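Local coordinates for protein crustacyanin (PDB 1I4U) that binds the carotenoid astaxanthin as a lipocalin subunit of crustacyanin, giving the lobster carapace its blue colour, at residues I107-Y119 / Y146-V159. Sequence-based numbering, arbitrary orientation.
Sequences ILETDYSNYACLY and YVKKCEAAFKNINV
Tyr115 meets Tyr146 and Lys149 because its CG lies between backbone N and carbonyl carbon (chi1 73°), which points the ring at the helix, where its side chain crosses theirs at about a right angle; Cys117 SG and Cys150 SG both stand anti to their own carbonyl carbons and join in a disulfide with chi3 -88°. This bond fixes helix 146-156 to strand 115-119; the two axes approach to 8.5 Å. On one side of it Tyr146 packs near-parallel to Tyr115 but slid off, CD1 to CD1 3.6 Å, while the Asn114 amide stacks on a Tyr146 face with Asn114 CB over the ring centre. Asp111 shapes this turn: its OD1 accepts from the backbone N of both Asn114 and Tyr115, and its OD2 takes Asn114 ND2, holding the amide in place. Tyr115 OH donates to the anti lone pair of Glu109 OE2 (2.6 Å) and lies 3.5 Å from Lys149 CD. A water donates to Glu109 OE1 and Lys149 O, tying strand 107-110 to the helix backbone. A phenylalanine in place of Tyr115 would probably keep much of the ring packing but leave Glu109 OE2 without its hydroxyl donor and the carboxylate freer to turn. Beyond the disulfide, Phe154 turns its edge to Leu118 O (CZ to O 3.3 Å), and Leu108 CD1 touches both Phe154 CE1 and Ile157 CD1. Ile157 CD1 sits over the centre of the Tyr119 ring, 3.6 Å from the centroid, in a CH-pi contact; Tyr119 OH is hydrogen-bonded to Asp131 OD2. A Schellman motif at Asn158 ends the helix; just beyond, Val159 CG2 lies 3.7 Å from Tyr119 CE1. In this lipocalin helix, packed outside the barrel after strand 128-137, the covalent tie flanked by packing probably resists sliding and lifting, while water carries the polar link to the helix backbone.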
ATOM      1  N   ILE A 107      15.618  -2.311  -4.638  1.00 14.03           N
ATOM      2  CA  ILE A 107      16.806  -1.557  -4.982  1.00 14.10           C
ATOM      3  C   ILE A 107      17.364  -2.253  -6.211  1.00 14.01           C
ATOM      4  O   ILE A 107      18.015  -3.287  -6.173  1.00 16.20           O
ATOM      5  CB  ILE A 107      17.800  -1.476  -3.814  1.00 14.16           C
ATOM      6  CG1 ILE A 107      17.184  -0.948  -2.519  1.00 17.01           C
ATOM      7  CG2 ILE A 107      19.062  -0.711  -4.236  1.00 16.37           C
ATOM      8  CD1 ILE A 107      18.052  -1.162  -1.275  1.00 16.98           C
ATOM      9  N   LEU A 108      17.016  -1.677  -7.370  1.00 14.75           N
ATOM     10  CA  LEU A 108      17.418  -2.315  -8.632  1.00 16.20           C
ATOM     11  C   LEU A 108      18.929  -2.297  -8.813  1.00 15.97           C
ATOM     12  O   LEU A 108      19.519  -3.195  -9.424  1.00 19.04           O
ATOM     13  CB  LEU A 108      16.812  -1.535  -9.784  1.00 19.91           C
ATOM     14  CG  LEU A 108      15.428  -1.801 -10.260  1.00 23.84           C
ATOM     15  CD1 LEU A 108      15.199  -1.060 -11.574  1.00 22.11           C
ATOM     16  CD2 LEU A 108      15.149  -3.289 -10.464  1.00 26.33           C
ATOM     17  N   GLU A 109      19.568  -1.239  -8.319  1.00 14.82           N
ATOM     18  CA  GLU A 109      21.008  -1.056  -8.472  1.00 15.62           C
ATOM     19  C   GLU A 109      21.425   0.075  -7.519  1.00 13.26           C
ATOM     20  O   GLU A 109      20.740   1.088  -7.398  1.00 13.81           O
ATOM     21  CB  GLU A 109      21.411  -0.695  -9.894  1.00 18.59           C
ATOM     22  CG  GLU A 109      22.923  -0.672 -10.138  1.00 17.21           C
ATOM     23  CD  GLU A 109      23.287  -0.400 -11.591  1.00 17.43           C
ATOM     24  OE1 GLU A 109      22.709  -1.036 -12.479  1.00 19.58           O
ATOM     25  OE2 GLU A 109      24.141   0.484 -11.844  1.00 21.18           O
ATOM     26  N   THR A 110      22.566  -0.127  -6.866  1.00 14.07           N
ATOM     27  CA  THR A 110      23.170   0.930  -6.079  1.00 13.76           C
ATOM     28  C   THR A 110      24.684   0.692  -5.970  1.00 14.09           C
ATOM     29  O   THR A 110      25.115  -0.460  -5.980  1.00 16.30           O
ATOM     30  CB  THR A 110      22.560   1.051  -4.689  1.00 13.54           C
ATOM     31  OG1 THR A 110      23.126   2.168  -3.974  1.00 13.62           O
ATOM     32  CG2 THR A 110      22.835  -0.180  -3.847  1.00 14.85           C
ATOM     33  N   ASP A 111      25.424   1.766  -5.844  1.00 14.30           N
ATOM     34  CA  ASP A 111      26.842   1.682  -5.467  1.00 14.61           C
ATOM     35  C   ASP A 111      27.047   2.161  -4.039  1.00 14.53           C
ATOM     36  O   ASP A 111      28.225   2.276  -3.655  1.00 15.43           O
ATOM     37  CB  ASP A 111      27.748   2.417  -6.450  1.00 14.91           C
ATOM     38  CG  ASP A 111      27.666   3.924  -6.343  1.00 13.94           C
ATOM     39  OD1 ASP A 111      26.755   4.407  -5.651  1.00 13.86           O
ATOM     40  OD2 ASP A 111      28.524   4.589  -6.976  1.00 18.63           O
ATOM     41  N   TYR A 112      26.007   2.486  -3.286  1.00 13.13           N
ATOM     42  CA  TYR A 112      25.989   2.922  -1.910  1.00 13.41           C
ATOM     43  C   TYR A 112      26.576   4.322  -1.683  1.00 12.01           C
ATOM     44  O   TYR A 112      26.051   5.014  -0.811  1.00 13.14           O
ATOM     45  CB  TYR A 112      26.688   1.967  -0.910  1.00 15.20           C
ATOM     46  CG  TYR A 112      25.974   0.628  -0.966  1.00 16.89           C
ATOM     47  CD1 TYR A 112      24.809   0.456  -0.266  1.00 20.70           C
ATOM     48  CD2 TYR A 112      26.447  -0.408  -1.724  1.00 18.41           C
ATOM     49  CE1 TYR A 112      24.142  -0.739  -0.314  1.00 23.72           C
ATOM     50  CE2 TYR A 112      25.778  -1.637  -1.792  1.00 20.04           C
ATOM     51  CZ  TYR A 112      24.609  -1.795  -1.071  1.00 19.56           C
ATOM     52  OH  TYR A 112      23.877  -2.973  -1.072  1.00 22.11           O
ATOM     53  N   SER A 113      27.619   4.684  -2.398  1.00 13.10           N
ATOM     54  CA  SER A 113      28.293   5.964  -2.190  1.00 12.42           C
ATOM     55  C   SER A 113      27.882   7.059  -3.147  1.00 11.51           C
ATOM     56  O   SER A 113      28.239   8.223  -2.843  1.00 10.95           O
ATOM     57  CB  SER A 113      29.794   5.745  -2.242  1.00 15.14           C
ATOM     58  OG  SER A 113      30.174   5.225  -3.425  1.00 20.36           O
ATOM     59  N   ASN A 114      27.192   6.800  -4.255  1.00 11.27           N
ATOM     60  CA  ASN A 114      26.809   7.853  -5.178  1.00 10.97           C
ATOM     61  C   ASN A 114      25.314   7.822  -5.498  1.00 11.59           C
ATOM     62  O   ASN A 114      24.652   8.865  -5.476  1.00 11.89           O
ATOM     63  CB  ASN A 114      27.593   7.762  -6.483  1.00 10.99           C
ATOM     64  CG  ASN A 114      29.066   7.982  -6.209  1.00 11.13           C
ATOM     65  OD1 ASN A 114      29.485   9.146  -6.096  1.00 12.01           O
ATOM     66  ND2 ASN A 114      29.796   6.917  -6.057  1.00 14.34           N
ATOM     67  N   TYR A 115      24.791   6.633  -5.852  1.00 11.30           N
ATOM     68  CA  TYR A 115      23.440   6.569  -6.390  1.00 11.71           C
ATOM     69  C   TYR A 115      22.715   5.330  -5.944  1.00 11.74           C
ATOM     70  O   TYR A 115      23.338   4.331  -5.618  1.00 12.81           O
ATOM     71  CB  TYR A 115      23.538   6.615  -7.947  1.00 12.25           C
ATOM     72  CG  TYR A 115      24.040   5.343  -8.547  1.00 14.41           C
ATOM     73  CD1 TYR A 115      25.407   5.087  -8.601  1.00 15.11           C
ATOM     74  CD2 TYR A 115      23.174   4.373  -9.032  1.00 17.05           C
ATOM     75  CE1 TYR A 115      25.895   3.928  -9.144  1.00 15.02           C
ATOM     76  CE2 TYR A 115      23.665   3.209  -9.564  1.00 17.18           C
ATOM     77  CZ  TYR A 115      25.014   2.987  -9.615  1.00 16.11           C
ATOM     78  OH  TYR A 115      25.566   1.826 -10.135  1.00 20.46           O
ATOM     79  N   ALA A 116      21.387   5.382  -6.111  1.00 12.19           N
ATOM     80  CA  ALA A 116      20.524   4.233  -5.995  1.00 12.09           C
ATOM     81  C   ALA A 116      19.350   4.382  -6.969  1.00 12.19           C
ATOM     82  O   ALA A 116      18.845   5.492  -7.209  1.00 13.63           O
ATOM     83  CB  ALA A 116      20.007   4.012  -4.591  1.00 13.89           C
ATOM     84  N   CYS A 117      18.958   3.254  -7.568  1.00 13.22           N
ATOM     85  CA  CYS A 117      17.863   3.182  -8.509  1.00 12.64           C
ATOM     86  C   CYS A 117      16.785   2.305  -7.844  1.00 11.96           C
ATOM     87  O   CYS A 117      17.037   1.124  -7.616  1.00 13.19           O
ATOM     88  CB  CYS A 117      18.311   2.573  -9.829  1.00 13.32           C
ATOM     89  SG  CYS A 117      19.966   3.054 -10.429  1.00 14.84           S
ATOM     90  N   LEU A 118      15.639   2.915  -7.543  1.00 11.26           N
ATOM     91  CA  LEU A 118      14.590   2.240  -6.753  1.00 11.89           C
ATOM     92  C   LEU A 118      13.338   2.018  -7.560  1.00 11.66           C
ATOM     93  O   LEU A 118      12.985   2.838  -8.428  1.00 12.08           O
ATOM     94  CB  LEU A 118      14.247   3.091  -5.543  1.00 12.78           C
ATOM     95  CG  LEU A 118      15.452   3.582  -4.711  1.00 13.58           C
ATOM     96  CD1 LEU A 118      14.912   4.430  -3.543  1.00 16.28           C
ATOM     97  CD2 LEU A 118      16.336   2.439  -4.317  1.00 15.52           C
ATOM     98  N   TYR A 119      12.640   0.928  -7.259  1.00 11.53           N
ATOM     99  CA  TYR A 119      11.484   0.530  -8.044  1.00 11.88           C
ATOM    100  C   TYR A 119      10.396  -0.096  -7.179  1.00 11.78           C
ATOM    101  O   TYR A 119      10.694  -0.936  -6.318  1.00 13.34           O
ATOM    102  CB  TYR A 119      11.946  -0.487  -9.091  1.00 12.80           C
ATOM    103  CG  TYR A 119      10.868  -0.944 -10.058  1.00 14.68           C
ATOM    104  CD1 TYR A 119      10.309  -0.043 -10.940  1.00 17.18           C
ATOM    105  CD2 TYR A 119      10.392  -2.245 -10.085  1.00 19.72           C
ATOM    106  CE1 TYR A 119       9.312  -0.374 -11.846  1.00 21.00           C
ATOM    107  CE2 TYR A 119       9.407  -2.605 -10.993  1.00 21.62           C
ATOM    108  CZ  TYR A 119       8.872  -1.674 -11.865  1.00 22.20           C
ATOM    109  OH  TYR A 119       7.895  -2.073 -12.753  1.00 26.95           O
ATOM    110  N   TYR A 146      26.180   8.386 -13.495  1.00 16.93           N
ATOM    111  CA  TYR A 146      25.345   7.622 -12.588  1.00 15.83           C
ATOM    112  C   TYR A 146      23.884   7.592 -12.998  1.00 14.78           C
ATOM    113  O   TYR A 146      23.226   6.550 -12.860  1.00 17.14           O
ATOM    114  CB  TYR A 146      25.469   8.175 -11.129  1.00 16.49           C
ATOM    115  CG  TYR A 146      26.911   8.225 -10.667  1.00 17.03           C
ATOM    116  CD1 TYR A 146      27.686   7.086 -10.610  1.00 17.63           C
ATOM    117  CD2 TYR A 146      27.526   9.419 -10.327  1.00 19.20           C
ATOM    118  CE1 TYR A 146      29.006   7.072 -10.214  1.00 19.19           C
ATOM    119  CE2 TYR A 146      28.876   9.427  -9.927  1.00 21.70           C
ATOM    120  CZ  TYR A 146      29.586   8.270  -9.863  1.00 21.99           C
ATOM    121  OH  TYR A 146      30.896   8.315  -9.481  1.00 23.76           O
ATOM    122  N   VAL A 147      23.376   8.740 -13.478  1.00 15.54           N
ATOM    123  CA  VAL A 147      22.030   8.796 -14.037  1.00 15.38           C
ATOM    124  C   VAL A 147      21.889   7.755 -15.123  1.00 15.41           C
ATOM    125  O   VAL A 147      20.878   7.060 -15.152  1.00 17.71           O
ATOM    126  CB  VAL A 147      21.663  10.202 -14.591  1.00 17.37           C
ATOM    127  CG1 VAL A 147      20.301  10.180 -15.263  1.00 21.11           C
ATOM    128  CG2 VAL A 147      21.770  11.207 -13.437  1.00 16.56           C
ATOM    129  N   LYS A 148      22.866   7.615 -15.999  1.00 16.79           N
ATOM    130  CA  LYS A 148      22.801   6.656 -17.095  1.00 18.79           C
ATOM    131  C   LYS A 148      22.802   5.201 -16.612  1.00 18.72           C
ATOM    132  O   LYS A 148      22.205   4.326 -17.234  1.00 19.59           O
ATOM    133  CB  LYS A 148      23.996   6.867 -18.021  1.00 20.54           C
ATOM    134  CG  LYS A 148      23.999   8.024 -18.993  1.00 32.43           C
ATOM    135  CD  LYS A 148      25.402   8.155 -19.620  1.00 44.83           C
ATOM    136  CE  LYS A 148      25.633   9.335 -20.528  1.00 56.04           C
ATOM    137  NZ  LYS A 148      25.554  10.661 -19.880  1.00 62.69           N
ATOM    138  N   LYS A 149      23.463   4.976 -15.471  1.00 18.14           N
ATOM    139  CA  LYS A 149      23.390   3.637 -14.877  1.00 17.84           C
ATOM    140  C   LYS A 149      21.960   3.312 -14.521  1.00 17.76           C
ATOM    141  O   LYS A 149      21.447   2.214 -14.811  1.00 18.87           O
ATOM    142  CB  LYS A 149      24.315   3.459 -13.665  1.00 18.60           C
ATOM    143  CG  LYS A 149      25.823   3.528 -14.122  1.00 25.10           C
ATOM    144  CD  LYS A 149      26.736   3.643 -12.935  1.00 34.30           C
ATOM    145  CE  LYS A 149      27.966   4.551 -13.169  1.00 43.62           C
ATOM    146  NZ  LYS A 149      28.778   4.002 -14.278  1.00 60.46           N
ATOM    147  N   CYS A 150      21.268   4.289 -13.858  1.00 15.78           N
ATOM    148  CA  CYS A 150      19.883   3.999 -13.553  1.00 17.20           C
ATOM    149  C   CYS A 150      19.052   3.890 -14.830  1.00 18.82           C
ATOM    150  O   CYS A 150      18.196   3.013 -14.855  1.00 19.04           O
ATOM    151  CB  CYS A 150      19.298   5.064 -12.632  1.00 16.20           C
ATOM    152  SG  CYS A 150      19.861   5.055 -10.918  1.00 14.70           S
ATOM    153  N   GLU A 151      19.314   4.725 -15.830  1.00 18.97           N
ATOM    154  CA  GLU A 151      18.516   4.639 -17.054  1.00 19.95           C
ATOM    155  C   GLU A 151      18.598   3.235 -17.617  1.00 22.39           C
ATOM    156  O   GLU A 151      17.574   2.697 -18.032  1.00 22.83           O
ATOM    157  CB  GLU A 151      18.955   5.696 -18.062  1.00 23.50           C
ATOM    158  CG  GLU A 151      18.139   5.557 -19.360  1.00 35.63           C
ATOM    159  CD  GLU A 151      18.611   6.453 -20.497  1.00 43.43           C
ATOM    160  OE1 GLU A 151      19.691   7.075 -20.394  1.00 52.67           O
ATOM    161  OE2 GLU A 151      17.908   6.575 -21.528  1.00 54.45           O
ATOM    162  N   ALA A 152      19.836   2.691 -17.625  1.00 19.62           N
ATOM    163  CA  ALA A 152      20.040   1.350 -18.164  1.00 20.75           C
ATOM    164  C   ALA A 152      19.236   0.339 -17.377  1.00 22.55           C
ATOM    165  O   ALA A 152      18.554  -0.524 -17.916  1.00 24.18           O
ATOM    166  CB  ALA A 152      21.506   0.974 -18.192  1.00 22.57           C
ATOM    167  N   ALA A 153      19.289   0.482 -16.047  1.00 22.44           N
ATOM    168  CA  ALA A 153      18.618  -0.475 -15.168  1.00 20.27           C
ATOM    169  C   ALA A 153      17.113  -0.472 -15.375  1.00 20.62           C
ATOM    170  O   ALA A 153      16.471  -1.519 -15.392  1.00 21.83           O
ATOM    171  CB  ALA A 153      18.936  -0.221 -13.702  1.00 20.96           C
ATOM    172  N   PHE A 154      16.558   0.729 -15.524  1.00 18.65           N
ATOM    173  CA  PHE A 154      15.118   0.790 -15.734  1.00 19.49           C
ATOM    174  C   PHE A 154      14.723   0.332 -17.132  1.00 21.46           C
ATOM    175  O   PHE A 154      13.680  -0.334 -17.263  1.00 20.28           O
ATOM    176  CB  PHE A 154      14.671   2.216 -15.434  1.00 17.38           C
ATOM    177  CG  PHE A 154      14.679   2.578 -13.946  1.00 15.59           C
ATOM    178  CD1 PHE A 154      13.796   1.941 -13.109  1.00 15.39           C
ATOM    179  CD2 PHE A 154      15.537   3.495 -13.406  1.00 15.62           C
ATOM    180  CE1 PHE A 154      13.759   2.249 -11.765  1.00 13.79           C
ATOM    181  CE2 PHE A 154      15.515   3.810 -12.078  1.00 15.23           C
ATOM    182  CZ  PHE A 154      14.688   3.143 -11.214  1.00 13.28           C
ATOM    183  N   LYS A 155      15.522   0.671 -18.129  1.00 22.17           N
ATOM    184  CA  LYS A 155      15.232   0.172 -19.484  1.00 23.15           C
ATOM    185  C   LYS A 155      15.264  -1.333 -19.513  1.00 24.83           C
ATOM    186  O   LYS A 155      14.476  -1.987 -20.214  1.00 26.20           O
ATOM    187  CB  LYS A 155      16.226   0.754 -20.468  1.00 23.50           C
ATOM    188  CG  LYS A 155      15.943   2.183 -20.919  1.00 30.70           C
ATOM    189  CD  LYS A 155      17.130   2.698 -21.663  1.00 36.34           C
ATOM    190  CE  LYS A 155      17.031   3.670 -22.781  1.00 37.54           C
ATOM    191  NZ  LYS A 155      15.820   4.505 -22.823  1.00 45.34           N
ATOM    192  N   ASN A 156      16.157  -1.901 -18.731  1.00 23.92           N
ATOM    193  CA  ASN A 156      16.296  -3.353 -18.687  1.00 27.19           C
ATOM    194  C   ASN A 156      15.048  -4.054 -18.159  1.00 25.82           C
ATOM    195  O   ASN A 156      14.859  -5.250 -18.433  1.00 27.53           O
ATOM    196  CB  ASN A 156      17.509  -3.744 -17.843  1.00 28.68           C
ATOM    197  CG  ASN A 156      17.828  -5.209 -17.756  1.00 30.72           C
ATOM    198  OD1 ASN A 156      18.281  -5.875 -18.694  1.00 36.44           O
ATOM    199  ND2 ASN A 156      17.655  -5.819 -16.597  1.00 36.44           N
ATOM    200  N   ILE A 157      14.198  -3.349 -17.415  1.00 22.76           N
ATOM    201  CA  ILE A 157      12.949  -3.931 -16.915  1.00 21.56           C
ATOM    202  C   ILE A 157      11.742  -3.271 -17.573  1.00 22.49           C
ATOM    203  O   ILE A 157      10.608  -3.261 -17.119  1.00 23.50           O
ATOM    204  CB  ILE A 157      12.882  -3.905 -15.374  1.00 20.42           C
ATOM    205  CG1 ILE A 157      12.963  -2.523 -14.721  1.00 20.90           C
ATOM    206  CG2 ILE A 157      13.979  -4.799 -14.824  1.00 26.21           C
ATOM    207  CD1 ILE A 157      12.325  -2.444 -13.347  1.00 20.87           C
ATOM    208  N   ASN A 158      12.042  -2.737 -18.766  1.00 23.55           N
ATOM    209  CA  ASN A 158      10.976  -2.211 -19.581  1.00 24.02           C
ATOM    210  C   ASN A 158      10.161  -1.072 -19.008  1.00 22.84           C
ATOM    211  O   ASN A 158       8.976  -0.889 -19.282  1.00 28.36           O
ATOM    212  CB  ASN A 158      10.045  -3.400 -19.934  1.00 33.85           C
ATOM    213  CG  ASN A 158      10.155  -3.493 -21.451  1.00 45.43           C
ATOM    214  OD1 ASN A 158      11.297  -3.525 -21.909  1.00 64.43           O
ATOM    215  ND2 ASN A 158       8.991  -3.486 -22.083  1.00 61.87           N
ATOM    216  N   VAL A 159      10.867  -0.258 -18.228  1.00 23.39           N
ATOM    217  CA  VAL A 159      10.361   1.021 -17.759  1.00 21.86           C
ATOM    218  C   VAL A 159      10.727   2.151 -18.724  1.00 21.36           C
ATOM    219  O   VAL A 159      11.916   2.222 -19.036  1.00 24.63           O
ATOM    220  CB  VAL A 159      10.839   1.308 -16.322  1.00 21.78           C
ATOM    221  CG1 VAL A 159      10.560   2.750 -15.881  1.00 23.10           C
ATOM    222  CG2 VAL A 159      10.138   0.343 -15.363  1.00 24.31           C
TER
HETATM  223  O   HOH W   1      22.756  -0.143 -15.101  1.00 22.67           O